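NADH-rubredoxin oxidoreductase (Clostridium acetobutylicum, PDB 3KLJ) uses FAD to pass electrons from NADH to rubredoxin, as an intermediate in the electron-transfer chains of an obligate anaerobe's dioxygen-scavenging system. Local coordinates at residues A[83-88]-A[95-100]; A[12-17]-A[35-40]; A[108-113]-A[258-263]; A[42-47]-A[77-82]. All blocks are in the same frame, centred on the assembly; numbering follows the deposited sequence.

Interaction 1: A[83-88]-A[95-100]. With FAD (flavin-adenine dinucleotide), chain B.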
# COMPACT_ATOMS: atom_id res chain seq x y z
N GLU A 83 8.65 -9.22 18.52
CA GLU A 83 9.00 -10.59 18.21
C GLU A 83 8.77 -10.89 16.72
O GLU A 83 7.77 -10.47 16.13
CB GLU A 83 8.23 -11.56 19.10
CG GLU A 83 8.95 -12.89 19.34
CD GLU A 83 10.30 -12.73 20.04
OE1 GLU A 83 11.33 -12.99 19.39
OE2 GLU A 83 10.32 -12.33 21.23
N PHE A 84 9.73 -11.61 16.14
CA PHE A 84 9.85 -11.78 14.71
C PHE A 84 9.90 -13.28 14.39
O PHE A 84 10.78 -13.99 14.89
CB PHE A 84 11.13 -11.07 14.24
CG PHE A 84 11.34 -11.06 12.75
CD1 PHE A 84 10.80 -10.05 11.95
CD2 PHE A 84 12.11 -12.05 12.13
CE1 PHE A 84 11.00 -10.02 10.57
CE2 PHE A 84 12.32 -12.04 10.74
CZ PHE A 84 11.77 -11.02 9.96
N ALA A 85 8.96 -13.76 13.59
CA ALA A 85 8.97 -15.14 13.10
C ALA A 85 10.02 -15.27 12.01
O ALA A 85 10.10 -14.42 11.11
CB ALA A 85 7.61 -15.55 12.59
N THR A 86 10.84 -16.31 12.10
CA THR A 86 11.91 -16.56 11.13
C THR A 86 11.67 -17.83 10.34
O THR A 86 12.16 -17.96 9.22
CB THR A 86 13.31 -16.68 11.80
OG1 THR A 86 13.23 -17.56 12.92
CG2 THR A 86 13.82 -15.32 12.27
N SER A 87 10.91 -18.77 10.92
CA SER A 87 10.69 -20.10 10.34
C SER A 87 9.28 -20.59 10.58
O SER A 87 8.66 -20.25 11.59
CB SER A 87 11.66 -21.12 10.96
OG SER A 87 12.81 -21.30 10.16
N ILE A 88 8.79 -21.41 9.65
CA ILE A 88 7.54 -22.15 9.82
C ILE A 88 7.80 -23.63 9.54
O ILE A 88 8.40 -23.98 8.52
CB ILE A 88 6.39 -21.64 8.89
CG1 ILE A 88 6.13 -20.15 9.07
CG2 ILE A 88 5.09 -22.42 9.17
CD1 ILE A 88 5.23 -19.55 7.97
N VAL A 95 6.00 -22.44 14.76
CA VAL A 95 6.62 -21.25 14.21
C VAL A 95 7.84 -20.90 15.07
O VAL A 95 7.75 -20.85 16.30
CB VAL A 95 5.61 -20.08 14.14
CG1 VAL A 95 6.31 -18.76 13.85
CG2 VAL A 95 4.55 -20.37 13.07
N THR A 96 8.98 -20.68 14.42
CA THR A 96 10.21 -20.33 15.14
C THR A 96 10.45 -18.84 15.06
O THR A 96 10.44 -18.25 13.97
CB THR A 96 11.43 -21.08 14.58
OG1 THR A 96 11.17 -22.48 14.56
CG2 THR A 96 12.66 -20.81 15.43
N LEU A 97 10.66 -18.24 16.22
CA LEU A 97 10.96 -16.82 16.33
C LEU A 97 12.46 -16.55 16.31
O LEU A 97 13.28 -17.48 16.38
CB LEU A 97 10.32 -16.25 17.61
CG LEU A 97 8.82 -16.50 17.79
CD1 LEU A 97 8.40 -16.30 19.24
CD2 LEU A 97 7.99 -15.63 16.85
N LYS A 98 12.81 -15.27 16.22
CA LYS A 98 14.19 -14.80 16.23
C LYS A 98 14.94 -15.25 17.49
O LYS A 98 16.08 -15.71 17.41
CB LYS A 98 14.23 -13.27 16.08
CG LYS A 98 15.64 -12.68 15.93
CD LYS A 98 16.23 -12.97 14.55
CE LYS A 98 17.73 -12.79 14.54
NZ LYS A 98 18.28 -12.86 13.16
N SER A 99 14.28 -15.14 18.65
CA SER A 99 14.83 -15.57 19.94
C SER A 99 15.19 -17.06 20.01
O SER A 99 15.98 -17.48 20.86
CB SER A 99 13.88 -15.21 21.09
OG SER A 99 12.54 -15.59 20.81
N GLY A 100 14.62 -17.86 19.11
CA GLY A 100 14.81 -19.31 19.11
C GLY A 100 13.63 -20.03 19.74
O GLY A 100 13.50 -21.25 19.66
PA FAD B . 1.28 -4.24 7.53
O1A FAD B . 2.63 -4.05 6.90
O2A FAD B . 0.56 -2.94 7.77
O5B FAD B . 1.43 -5.05 8.90
C5B FAD B . 2.20 -6.23 8.96
C4B FAD B . 2.89 -6.31 10.33
O4B FAD B . 3.57 -7.56 10.45
C3B FAD B . 3.95 -5.22 10.48
O3B FAD B . 3.74 -4.54 11.70
C2B FAD B . 5.28 -5.96 10.48
O2B FAD B . 6.21 -5.38 11.36
C1B FAD B . 4.88 -7.35 10.95
N9A FAD B . 5.80 -8.41 10.50
C8A FAD B . 6.48 -8.48 9.31
N7A FAD B . 7.21 -9.62 9.31
C5A FAD B . 7.01 -10.28 10.46
C6A FAD B . 7.51 -11.48 10.96
N6A FAD B . 8.56 -12.06 10.38
N1A FAD B . 7.10 -11.91 12.21
C2A FAD B . 6.21 -11.16 12.96
N3A FAD B . 5.73 -9.96 12.46
C4A FAD B . 6.12 -9.53 11.23
N1 FAD B . -3.15 1.96 1.60
C2 FAD B . -4.30 2.48 1.05
O2 FAD B . -5.19 1.73 0.70
N3 FAD B . -4.47 3.84 0.93
C4 FAD B . -3.47 4.70 1.34
O4 FAD B . -3.65 5.91 1.20
C4X FAD B . -2.29 4.18 1.88
N5 FAD B . -1.27 5.02 2.31
C5X FAD B . -0.11 4.50 2.85
C6 FAD B . 0.92 5.36 3.27
C7 FAD B . 2.09 4.82 3.83
C7M FAD B . 3.19 5.73 4.28
C8 FAD B . 2.23 3.44 3.95
C8M FAD B . 3.48 2.83 4.53
C9 FAD B . 1.21 2.59 3.52
C9A FAD B . 0.04 3.12 2.97
N10 FAD B . -0.98 2.27 2.55
C10 FAD B . -2.14 2.80 2.01
C1' FAD B . -0.82 0.79 2.66
C2' FAD B . -1.50 0.22 3.88
O2' FAD B . -0.86 0.72 5.03
C3' FAD B . -1.35 -1.29 3.81
O3' FAD B . -2.10 -1.79 2.71
C4' FAD B . -1.82 -2.00 5.07
O4' FAD B . -1.13 -1.51 6.21
C5' FAD B . -1.52 -3.49 4.92
O5' FAD B . -1.78 -4.09 6.16
P FAD B . -1.11 -5.49 6.51
O1P FAD B . -1.61 -5.94 7.87
O2P FAD B . -1.34 -6.50 5.41
O3P FAD B . 0.48 -5.22 6.53
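Three donors from the neighbouring strand grip the carbonyl oxygen of Thr-96. Thr-86 N reaches Thr-96 O at 2.7 Å, almost straight, Ser-87 N reaches it at 3.1 Å, and Thr-86 OG1 comes down on it from well above the carbonyl plane. That hydroxyl can do so because chi1 of 48° tucks OG1 between the backbone N and the carbonyl carbon. Two successive residues facing one is a classic beta bulge, and the register slips by one residue between Ala-85 and Ser-87. Within the bulge, Thr-96 N returns a bond to Ser-87 O. Toward the turn Lys-98 N donates to Phe-84 O at 2.7 Å, and the CD1 methyl of Leu-97 meets Glu-83 CG at 3.5 Å, the two side chains crossing at about a right angle.

The strand edge also reads the FAD adenine: Ala-85 N donates to N1A of FAD, and N6A of FAD donates to Ala-85 O at 2.9 Å. N6A also lies 3.2 Å above the ring plane of Phe-84, toward its rim. Strand 102-104 extends this hairpin to a three-stranded antiparallel sheet, while Ala-85, Ile-88 and Val-95 pack on strands 12-15 and 107-110 of the parallel sheet.

Interaction 2: A[12-17]-A[35-40]. With FAD (flavin-adenine dinucleotide), chain B.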
# COMPACT_ATOMS: atom_id res chain seq x y z
N ILE A 12 -5.29 -20.18 17.41
CA ILE A 12 -5.03 -19.31 16.27
C ILE A 12 -3.78 -18.47 16.49
O ILE A 12 -3.72 -17.64 17.42
CB ILE A 12 -6.23 -18.38 15.97
CG1 ILE A 12 -7.53 -19.20 15.86
CG2 ILE A 12 -5.96 -17.53 14.72
CD1 ILE A 12 -8.65 -18.46 15.23
N LEU A 13 -2.79 -18.71 15.64
CA LEU A 13 -1.57 -17.93 15.62
C LEU A 13 -1.64 -16.94 14.47
O LEU A 13 -1.85 -17.33 13.32
CB LEU A 13 -0.35 -18.82 15.40
CG LEU A 13 0.90 -18.55 16.24
CD1 LEU A 13 2.18 -18.86 15.47
CD2 LEU A 13 0.93 -17.15 16.84
N ILE A 14 -1.46 -15.66 14.79
CA ILE A 14 -1.46 -14.60 13.80
C ILE A 14 -0.05 -14.02 13.68
O ILE A 14 0.48 -13.43 14.63
CB ILE A 14 -2.50 -13.51 14.13
CG1 ILE A 14 -3.91 -14.11 14.05
CG2 ILE A 14 -2.38 -12.31 13.19
CD1 ILE A 14 -4.99 -13.19 14.56
N LEU A 15 0.54 -14.21 12.50
CA LEU A 15 1.90 -13.77 12.21
C LEU A 15 1.89 -12.38 11.57
O LEU A 15 1.64 -12.24 10.36
CB LEU A 15 2.58 -14.81 11.32
CG LEU A 15 4.10 -14.94 11.32
CD1 LEU A 15 4.55 -16.26 10.64
CD2 LEU A 15 4.76 -13.72 10.65
N GLY A 16 2.15 -11.37 12.39
CA GLY A 16 2.11 -9.97 12.00
C GLY A 16 0.90 -9.26 12.60
O GLY A 16 -0.22 -9.75 12.49
N ALA A 17 1.13 -8.11 13.22
CA ALA A 17 0.05 -7.35 13.84
C ALA A 17 -0.11 -5.96 13.23
O ALA A 17 0.09 -4.93 13.88
CB ALA A 17 0.24 -7.29 15.36
N ILE A 35 -6.40 -16.90 20.95
CA ILE A 35 -5.78 -16.14 19.86
C ILE A 35 -4.49 -15.45 20.31
O ILE A 35 -4.48 -14.72 21.31
CB ILE A 35 -6.76 -15.06 19.32
CG1 ILE A 35 -8.15 -15.65 19.05
CG2 ILE A 35 -6.19 -14.37 18.08
CD1 ILE A 35 -9.27 -14.62 19.19
N THR A 36 -3.42 -15.68 19.55
CA THR A 36 -2.13 -15.03 19.78
C THR A 36 -1.63 -14.33 18.53
O THR A 36 -1.62 -14.91 17.45
CB THR A 36 -1.08 -16.06 20.23
OG1 THR A 36 -1.53 -16.67 21.44
CG2 THR A 36 0.27 -15.41 20.49
N MET A 37 -1.19 -13.08 18.70
CA MET A 37 -0.62 -12.29 17.63
C MET A 37 0.86 -12.05 17.89
O MET A 37 1.24 -11.62 18.98
CB MET A 37 -1.31 -10.94 17.53
CG MET A 37 -2.82 -11.00 17.43
SD MET A 37 -3.50 -9.34 17.22
CE MET A 37 -3.11 -9.11 15.48
N ILE A 38 1.68 -12.32 16.88
CA ILE A 38 3.10 -12.01 16.92
C ILE A 38 3.35 -10.72 16.13
O ILE A 38 2.90 -10.62 14.99
CB ILE A 38 3.93 -13.16 16.28
CG1 ILE A 38 3.71 -14.47 17.05
CG2 ILE A 38 5.42 -12.80 16.24
CD1 ILE A 38 4.01 -15.71 16.22
N ASN A 39 4.03 -9.74 16.71
CA ASN A 39 4.40 -8.53 15.96
C ASN A 39 5.83 -8.07 16.14
O ASN A 39 6.31 -7.94 17.26
CB ASN A 39 3.44 -7.37 16.26
CG ASN A 39 3.48 -6.27 15.18
OD1 ASN A 39 3.40 -6.53 13.97
ND2 ASN A 39 3.61 -5.04 15.64
N SER A 40 6.50 -7.81 15.01
CA SER A 40 7.91 -7.41 15.00
C SER A 40 8.13 -6.01 15.58
O SER A 40 9.20 -5.73 16.12
CB SER A 40 8.47 -7.49 13.58
OG SER A 40 7.83 -6.56 12.73
PA FAD B . 1.28 -4.24 7.53
O1A FAD B . 2.63 -4.05 6.90
O2A FAD B . 0.56 -2.94 7.77
O5B FAD B . 1.43 -5.05 8.90
C5B FAD B . 2.20 -6.23 8.96
C4B FAD B . 2.89 -6.31 10.33
O4B FAD B . 3.57 -7.56 10.45
C3B FAD B . 3.95 -5.22 10.48
O3B FAD B . 3.74 -4.54 11.70
C2B FAD B . 5.28 -5.96 10.48
O2B FAD B . 6.21 -5.38 11.36
C1B FAD B . 4.88 -7.35 10.95
N9A FAD B . 5.80 -8.41 10.50
C8A FAD B . 6.48 -8.48 9.31
N7A FAD B . 7.21 -9.62 9.31
C5A FAD B . 7.01 -10.28 10.46
C6A FAD B . 7.51 -11.48 10.96
N6A FAD B . 8.56 -12.06 10.38
N1A FAD B . 7.10 -11.91 12.21
C2A FAD B . 6.21 -11.16 12.96
N3A FAD B . 5.73 -9.96 12.46
C4A FAD B . 6.12 -9.53 11.23
N1 FAD B . -3.15 1.96 1.60
C2 FAD B . -4.30 2.48 1.05
O2 FAD B . -5.19 1.73 0.70
N3 FAD B . -4.47 3.84 0.93
C4 FAD B . -3.47 4.70 1.34
O4 FAD B . -3.65 5.91 1.20
C4X FAD B . -2.29 4.18 1.88
N5 FAD B . -1.27 5.02 2.31
C5X FAD B . -0.11 4.50 2.85
C6 FAD B . 0.92 5.36 3.27
C7 FAD B . 2.09 4.82 3.83
C7M FAD B . 3.19 5.73 4.28
C8 FAD B . 2.23 3.44 3.95
C8M FAD B . 3.48 2.83 4.53
C9 FAD B . 1.21 2.59 3.52
C9A FAD B . 0.04 3.12 2.97
N10 FAD B . -0.98 2.27 2.55
C10 FAD B . -2.14 2.80 2.01
C1' FAD B . -0.82 0.79 2.66
C2' FAD B . -1.50 0.22 3.88
O2' FAD B . -0.86 0.72 5.03
C3' FAD B . -1.35 -1.29 3.81
O3' FAD B . -2.10 -1.79 2.71
C4' FAD B . -1.82 -2.00 5.07
O4' FAD B . -1.13 -1.51 6.21
C5' FAD B . -1.52 -3.49 4.92
O5' FAD B . -1.78 -4.09 6.16
P FAD B . -1.11 -5.49 6.51
O1P FAD B . -1.61 -5.94 7.87
O2P FAD B . -1.34 -6.50 5.41
O3P FAD B . 0.48 -5.22 6.53
O HOH W 1 1.98 -2.89 14.33
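Thr-36 N to Ile-12 O, Ile-14 N to Thr-36 O, Ile-38 N to Ile-14 O and Gly-16 N to Ile-38 O zip strands 12-15 and 35-38 together in parallel, the last three bonds all at 2.8 Å. These are the two strands of the beta-alpha-beta unit that opens the FAD-binding Rossmann-type domain, with helix 19-28 between them. Next along the chain, the side chain of Asn-39 joins in: chi1 of -161° swings its amide back to Ala-17, whose N donates to Asn-39 OD1 at 2.9 Å from above the plane of that carbonyl. The same Asn-39 OD1 lies 3.0 Å from O3B of the FAD ribose, while the modelled approach of Ser-40 OG to O2B is too short to be trusted in detail. Gly-16, the first glycine of what looks like a GxGxxG turn, sets its CA 3.2 Å from FAD O4B.

Outward from the backbone, the face carrying Ile-14, Ile-35 and Met-37 turns to helix 19-28, where Ala-25 and Ala-28 meet it. Ile-14 lies alongside both neighbours, pointing the same way. The other face holds Leu-13, Leu-15, Thr-36 and Ile-38, and Leu-15 sends CD2 to the adenine, 3.3 Å from FAD N1A. On this face Leu-13 CD2 presses on Ile-38 CD1 at 3.5 Å, closer than usual for two methyls.

Interaction 3: A[108-113]-A[258-263]. With FAD (flavin-adenine dinucleotide), chain B.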
# COMPACT_ATOMS: atom_id res chain seq x y z
N LEU A 108 -2.66 -21.17 11.48
CA LEU A 108 -1.72 -20.08 11.30
C LEU A 108 -2.25 -19.09 10.27
O LEU A 108 -2.59 -19.48 9.14
CB LEU A 108 -0.34 -20.61 10.87
CG LEU A 108 0.79 -19.59 10.64
CD1 LEU A 108 1.16 -18.86 11.93
CD2 LEU A 108 2.03 -20.22 10.02
N ILE A 109 -2.31 -17.82 10.65
CA ILE A 109 -2.70 -16.78 9.70
C ILE A 109 -1.49 -15.88 9.46
O ILE A 109 -1.02 -15.21 10.40
CB ILE A 109 -3.88 -15.95 10.23
CG1 ILE A 109 -5.11 -16.85 10.46
CG2 ILE A 109 -4.19 -14.78 9.30
CD1 ILE A 109 -6.27 -16.15 11.13
N ILE A 110 -0.98 -15.88 8.24
CA ILE A 110 0.17 -15.04 7.87
C ILE A 110 -0.28 -13.66 7.38
O ILE A 110 -0.92 -13.53 6.32
CB ILE A 110 1.07 -15.72 6.81
CG1 ILE A 110 1.55 -17.09 7.29
CG2 ILE A 110 2.26 -14.82 6.45
CD1 ILE A 110 2.20 -17.96 6.19
N ALA A 111 0.06 -12.64 8.15
CA ALA A 111 -0.36 -11.27 7.88
C ALA A 111 0.84 -10.32 8.04
O ALA A 111 0.77 -9.30 8.72
CB ALA A 111 -1.51 -10.89 8.83
N SER A 112 1.95 -10.68 7.40
CA SER A 112 3.24 -10.03 7.63
C SER A 112 3.48 -8.81 6.74
O SER A 112 4.57 -8.25 6.73
CB SER A 112 4.37 -11.04 7.43
OG SER A 112 4.24 -11.65 6.15
N GLY A 113 2.46 -8.40 5.98
CA GLY A 113 2.53 -7.15 5.22
C GLY A 113 3.66 -7.01 4.20
O GLY A 113 4.01 -7.97 3.51
N LYS A 258 -2.30 -26.85 4.08
CA LYS A 258 -3.43 -27.00 4.99
C LYS A 258 -3.20 -26.24 6.29
O LYS A 258 -2.09 -26.25 6.85
CB LYS A 258 -3.70 -28.48 5.27
CG LYS A 258 -5.11 -28.77 5.83
CD LYS A 258 -6.19 -28.46 4.77
CE LYS A 258 -7.58 -28.32 5.38
NZ LYS A 258 -8.40 -27.35 4.57
N ASP A 259 -4.25 -25.55 6.75
CA ASP A 259 -4.29 -24.91 8.07
C ASP A 259 -3.40 -23.68 8.19
O ASP A 259 -3.28 -23.08 9.27
CB ASP A 259 -3.99 -25.93 9.18
CG ASP A 259 -5.12 -26.92 9.39
OD1 ASP A 259 -4.83 -28.03 9.87
OD2 ASP A 259 -6.29 -26.60 9.09
N ILE A 260 -2.81 -23.30 7.06
CA ILE A 260 -2.12 -22.01 6.95
C ILE A 260 -2.85 -21.05 6.00
O ILE A 260 -3.13 -21.39 4.84
CB ILE A 260 -0.66 -22.18 6.47
CG1 ILE A 260 0.11 -23.13 7.40
CG2 ILE A 260 0.01 -20.78 6.36
CD1 ILE A 260 1.59 -23.27 7.06
N TYR A 261 -3.12 -19.85 6.51
CA TYR A 261 -3.82 -18.80 5.76
C TYR A 261 -2.89 -17.62 5.59
O TYR A 261 -1.89 -17.50 6.29
CB TYR A 261 -5.06 -18.32 6.52
CG TYR A 261 -6.05 -19.42 6.85
CD1 TYR A 261 -5.80 -20.32 7.89
CD2 TYR A 261 -7.24 -19.55 6.14
CE1 TYR A 261 -6.70 -21.33 8.21
CE2 TYR A 261 -8.15 -20.56 6.45
CZ TYR A 261 -7.87 -21.44 7.49
OH TYR A 261 -8.76 -22.44 7.81
N ALA A 262 -3.23 -16.74 4.65
CA ALA A 262 -2.57 -15.44 4.51
C ALA A 262 -3.57 -14.37 4.06
O ALA A 262 -4.62 -14.69 3.50
CB ALA A 262 -1.40 -15.54 3.54
N CYS A 263 -3.23 -13.11 4.29
CA CYS A 263 -4.16 -12.00 4.08
C CYS A 263 -3.46 -10.66 4.08
O CYS A 263 -2.47 -10.47 4.78
CB CYS A 263 -5.25 -11.99 5.16
SG CYS A 263 -4.62 -12.11 6.85
PA FAD B . 1.28 -4.24 7.53
O1A FAD B . 2.63 -4.05 6.90
O2A FAD B . 0.56 -2.94 7.77
O5B FAD B . 1.43 -5.05 8.90
C5B FAD B . 2.20 -6.23 8.96
C4B FAD B . 2.89 -6.31 10.33
O4B FAD B . 3.57 -7.56 10.45
C3B FAD B . 3.95 -5.22 10.48
O3B FAD B . 3.74 -4.54 11.70
C2B FAD B . 5.28 -5.96 10.48
O2B FAD B . 6.21 -5.38 11.36
C1B FAD B . 4.88 -7.35 10.95
N9A FAD B . 5.80 -8.41 10.50
C8A FAD B . 6.48 -8.48 9.31
N7A FAD B . 7.21 -9.62 9.31
C5A FAD B . 7.01 -10.28 10.46
C6A FAD B . 7.51 -11.48 10.96
N6A FAD B . 8.56 -12.06 10.38
N1A FAD B . 7.10 -11.91 12.21
C2A FAD B . 6.21 -11.16 12.96
N3A FAD B . 5.73 -9.96 12.46
C4A FAD B . 6.12 -9.53 11.23
N1 FAD B . -3.15 1.96 1.60
C2 FAD B . -4.30 2.48 1.05
O2 FAD B . -5.19 1.73 0.70
N3 FAD B . -4.47 3.84 0.93
C4 FAD B . -3.47 4.70 1.34
O4 FAD B . -3.65 5.91 1.20
C4X FAD B . -2.29 4.18 1.88
N5 FAD B . -1.27 5.02 2.31
C5X FAD B . -0.11 4.50 2.85
C6 FAD B . 0.92 5.36 3.27
C7 FAD B . 2.09 4.82 3.83
C7M FAD B . 3.19 5.73 4.28
C8 FAD B . 2.23 3.44 3.95
C8M FAD B . 3.48 2.83 4.53
C9 FAD B . 1.21 2.59 3.52
C9A FAD B . 0.04 3.12 2.97
N10 FAD B . -0.98 2.27 2.55
C10 FAD B . -2.14 2.80 2.01
C1' FAD B . -0.82 0.79 2.66
C2' FAD B . -1.50 0.22 3.88
O2' FAD B . -0.86 0.72 5.03
C3' FAD B . -1.35 -1.29 3.81
O3' FAD B . -2.10 -1.79 2.71
C4' FAD B . -1.82 -2.00 5.07
O4' FAD B . -1.13 -1.51 6.21
C5' FAD B . -1.52 -3.49 4.92
O5' FAD B . -1.78 -4.09 6.16
P FAD B . -1.11 -5.49 6.51
O1P FAD B . -1.61 -5.94 7.87
O2P FAD B . -1.34 -6.50 5.41
O3P FAD B . 0.48 -5.22 6.53
O HOH W 2 -0.22 -8.87 5.30
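Leu-108 N donates to Asp-259 O, Tyr-261 N to Leu-108 O, Ile-110 N to Tyr-261 O and Cys-263 N to Ile-110 O, a parallel pairing in which each strand alternately gives and accepts. The middle two bonds are the shortest, both 2.7 Å. Ile-110 N approaches its acceptor from above the carbonyl plane, whereas Tyr-261 N runs almost straight at Leu-108 O. Leu-108 O also lies at the edge of the Tyr-261 ring, 3.5 Å from Tyr-261 CD1. Ile-109 uses its other backbone edge to pair with Leu-13 and Leu-15, which places strand 107-110 inside the sheet and 260-262 at its border.

Apolar groups fill both faces. Ile-110 CD1 meets Ile-260 CG2 at 3.6 Å, crossing it at a slant. On the opposite face Cys-263 SG, turned inward by a chi1 of 50°, touches Ile-109 CG2 and Ala-111 CB, under helix 277-291. The carboxylate of Asp-259 leads away to a salt bridge with Lys-93.

Beyond the strands one water accepts from Gly-113 N and donates to Cys-263 O and, at 2.6 Å, to FAD O2P. The pyrophosphate is tied to backbone groups just beyond both strands by a neutral bridge that uses both of its protons.

Interaction 4: A[42-47]-A[77-82]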
# COMPACT_ATOMS: atom_id res chain seq x y z
N LYS A 42 7.17 -2.65 18.16
CA LYS A 42 6.89 -2.51 19.60
C LYS A 42 5.54 -1.85 19.88
O LYS A 42 5.22 -1.52 21.03
CB LYS A 42 8.04 -1.80 20.33
CG LYS A 42 8.50 -0.49 19.72
CD LYS A 42 9.72 0.06 20.45
CE LYS A 42 10.46 1.10 19.61
NZ LYS A 42 11.22 0.46 18.49
N TYR A 43 4.74 -1.70 18.83
CA TYR A 43 3.43 -1.04 18.90
C TYR A 43 2.31 -1.99 18.50
O TYR A 43 2.51 -2.89 17.67
CB TYR A 43 3.39 0.23 18.02
CG TYR A 43 4.63 1.09 18.17
CD1 TYR A 43 4.85 1.82 19.35
CD2 TYR A 43 5.60 1.15 17.17
CE1 TYR A 43 6.00 2.60 19.51
CE2 TYR A 43 6.75 1.93 17.32
CZ TYR A 43 6.94 2.65 18.50
OH TYR A 43 8.06 3.42 18.66
N LEU A 44 1.14 -1.80 19.10
CA LEU A 44 -0.08 -2.49 18.68
C LEU A 44 -0.45 -2.11 17.23
O LEU A 44 0.09 -1.14 16.69
CB LEU A 44 -1.22 -2.13 19.64
CG LEU A 44 -1.49 -3.01 20.88
CD1 LEU A 44 -0.52 -4.17 21.10
CD2 LEU A 44 -1.68 -2.18 22.14
N PRO A 45 -1.36 -2.88 16.59
CA PRO A 45 -1.82 -2.53 15.25
C PRO A 45 -2.25 -1.07 15.12
O PRO A 45 -3.04 -0.58 15.93
CB PRO A 45 -3.02 -3.46 15.06
CG PRO A 45 -2.61 -4.70 15.76
CD PRO A 45 -1.76 -4.26 16.95
N TYR A 46 -1.73 -0.41 14.10
CA TYR A 46 -2.08 0.99 13.85
C TYR A 46 -2.46 1.24 12.40
O TYR A 46 -2.10 0.45 11.51
CB TYR A 46 -0.96 1.91 14.31
CG TYR A 46 0.41 1.64 13.73
CD1 TYR A 46 1.33 0.82 14.40
CD2 TYR A 46 0.81 2.23 12.53
CE1 TYR A 46 2.61 0.59 13.88
CE2 TYR A 46 2.08 2.01 12.00
CZ TYR A 46 2.98 1.19 12.69
OH TYR A 46 4.24 0.98 12.16
N TYR A 47 -3.20 2.32 12.18
CA TYR A 47 -3.68 2.68 10.85
C TYR A 47 -2.52 3.28 10.06
O TYR A 47 -2.36 4.51 9.98
CB TYR A 47 -4.85 3.68 10.94
CG TYR A 47 -5.73 3.66 9.71
CD1 TYR A 47 -5.47 4.51 8.64
CD2 TYR A 47 -6.82 2.79 9.62
CE1 TYR A 47 -6.28 4.50 7.50
CE2 TYR A 47 -7.63 2.78 8.49
CZ TYR A 47 -7.35 3.64 7.43
OH TYR A 47 -8.13 3.62 6.31
N ILE A 77 -7.06 -11.35 23.73
CA ILE A 77 -6.14 -11.57 22.63
C ILE A 77 -4.73 -11.29 23.12
O ILE A 77 -4.44 -10.20 23.63
CB ILE A 77 -6.49 -10.69 21.41
CG1 ILE A 77 -7.82 -11.14 20.80
CG2 ILE A 77 -5.36 -10.75 20.37
CD1 ILE A 77 -8.56 -10.04 20.03
N LYS A 78 -3.86 -12.27 22.97
CA LYS A 78 -2.47 -12.17 23.41
C LYS A 78 -1.57 -11.63 22.31
O LYS A 78 -1.45 -12.22 21.23
CB LYS A 78 -1.98 -13.54 23.90
CG LYS A 78 -2.70 -14.02 25.16
CD LYS A 78 -2.63 -15.53 25.34
CE LYS A 78 -3.57 -16.27 24.38
NZ LYS A 78 -3.38 -17.75 24.47
N VAL A 79 -0.93 -10.50 22.59
CA VAL A 79 -0.03 -9.88 21.62
C VAL A 79 1.40 -9.97 22.14
O VAL A 79 1.70 -9.50 23.24
CB VAL A 79 -0.40 -8.40 21.35
CG1 VAL A 79 0.51 -7.82 20.27
CG2 VAL A 79 -1.86 -8.28 20.93
N ILE A 80 2.26 -10.63 21.37
CA ILE A 80 3.69 -10.65 21.68
C ILE A 80 4.38 -9.62 20.78
O ILE A 80 4.50 -9.83 19.57
CB ILE A 80 4.31 -12.05 21.47
CG1 ILE A 80 3.33 -13.15 21.88
CG2 ILE A 80 5.62 -12.17 22.25
CD1 ILE A 80 3.74 -14.54 21.42
N THR A 81 4.80 -8.51 21.39
CA THR A 81 5.44 -7.42 20.63
C THR A 81 6.95 -7.61 20.55
O THR A 81 7.53 -8.38 21.34
CB THR A 81 5.14 -6.03 21.25
OG1 THR A 81 5.39 -6.07 22.66
CG2 THR A 81 3.68 -5.63 20.99
N SER A 82 7.56 -6.91 19.60
CA SER A 82 9.00 -6.96 19.33
C SER A 82 9.50 -8.39 19.11
O SER A 82 10.63 -8.72 19.46
CB SER A 82 9.79 -6.25 20.44
OG SER A 82 9.47 -4.87 20.49
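Leu-44 CD1 against Val-79 CG1, 3.9 Å apart, is the firm part of this contact. Leu-44 leaves the loop beside strand 78-80 and bends its end inward, so that one methyl meets the valine at a slant. Val-79 has CG1 anti to its own N (chi1 -176°), the branch that does the touching. Thr-81 CG2 adds a looser apolar neighbour, 4.4 Å from Leu-44 CD1. Behind them helix 69-74 closes the inner side, with Asn-69 and Tyr-72 against Leu-44.

The other end lies open to solvent: Lys-42 and Ser-82 are exposed and meet through Lys-42 CB and Ser-82 OG, 3.4 Å apart. Lys-42 CA faces Thr-81 CB at 4.3 Å, and the lysine carries its amine away to a salt bridge with Asp-134. Tyr-43 points away from the strand, its hydroxyl bonded to the same Asp-134, with Lys-42 CG over one face of the ring, toward its rim. The carbonyl of Tyr-43 has a weak bond from Asn-39 ND2, a residue of the FAD site.

Here the loop after strand 35-38 lies against an edge strand of the parallel sheet. Its touch on that strand is van der Waals; the polar ends of Lys-42 and Tyr-43 bond to Asp-134 instead.

How the interactions relate
Interactions 2 and 3 are the buried core: both pair parallel strands of one sheet, joined where strand 12-15 bonds to 107-110 through Leu-13 O to Ile-109 N and Leu-15 O to Ala-111 N. Interaction 4 reaches the same sheet at its far border, where Met-37 pairs with Lys-78 and Ile-80, but is itself a surface contact of side chains. Interaction 1 is partly buried and belongs to a separate antiparallel sheet, laid over the first through Ala-85, Ile-88 and Val-95. FAD draws the first three together: interaction 1 hydrogen-bonds the adenine, interaction 2 meets ribose and adenine, and interaction 3 reaches the pyrophosphate and the adenine's C8A side. Interaction 4 touches none of it.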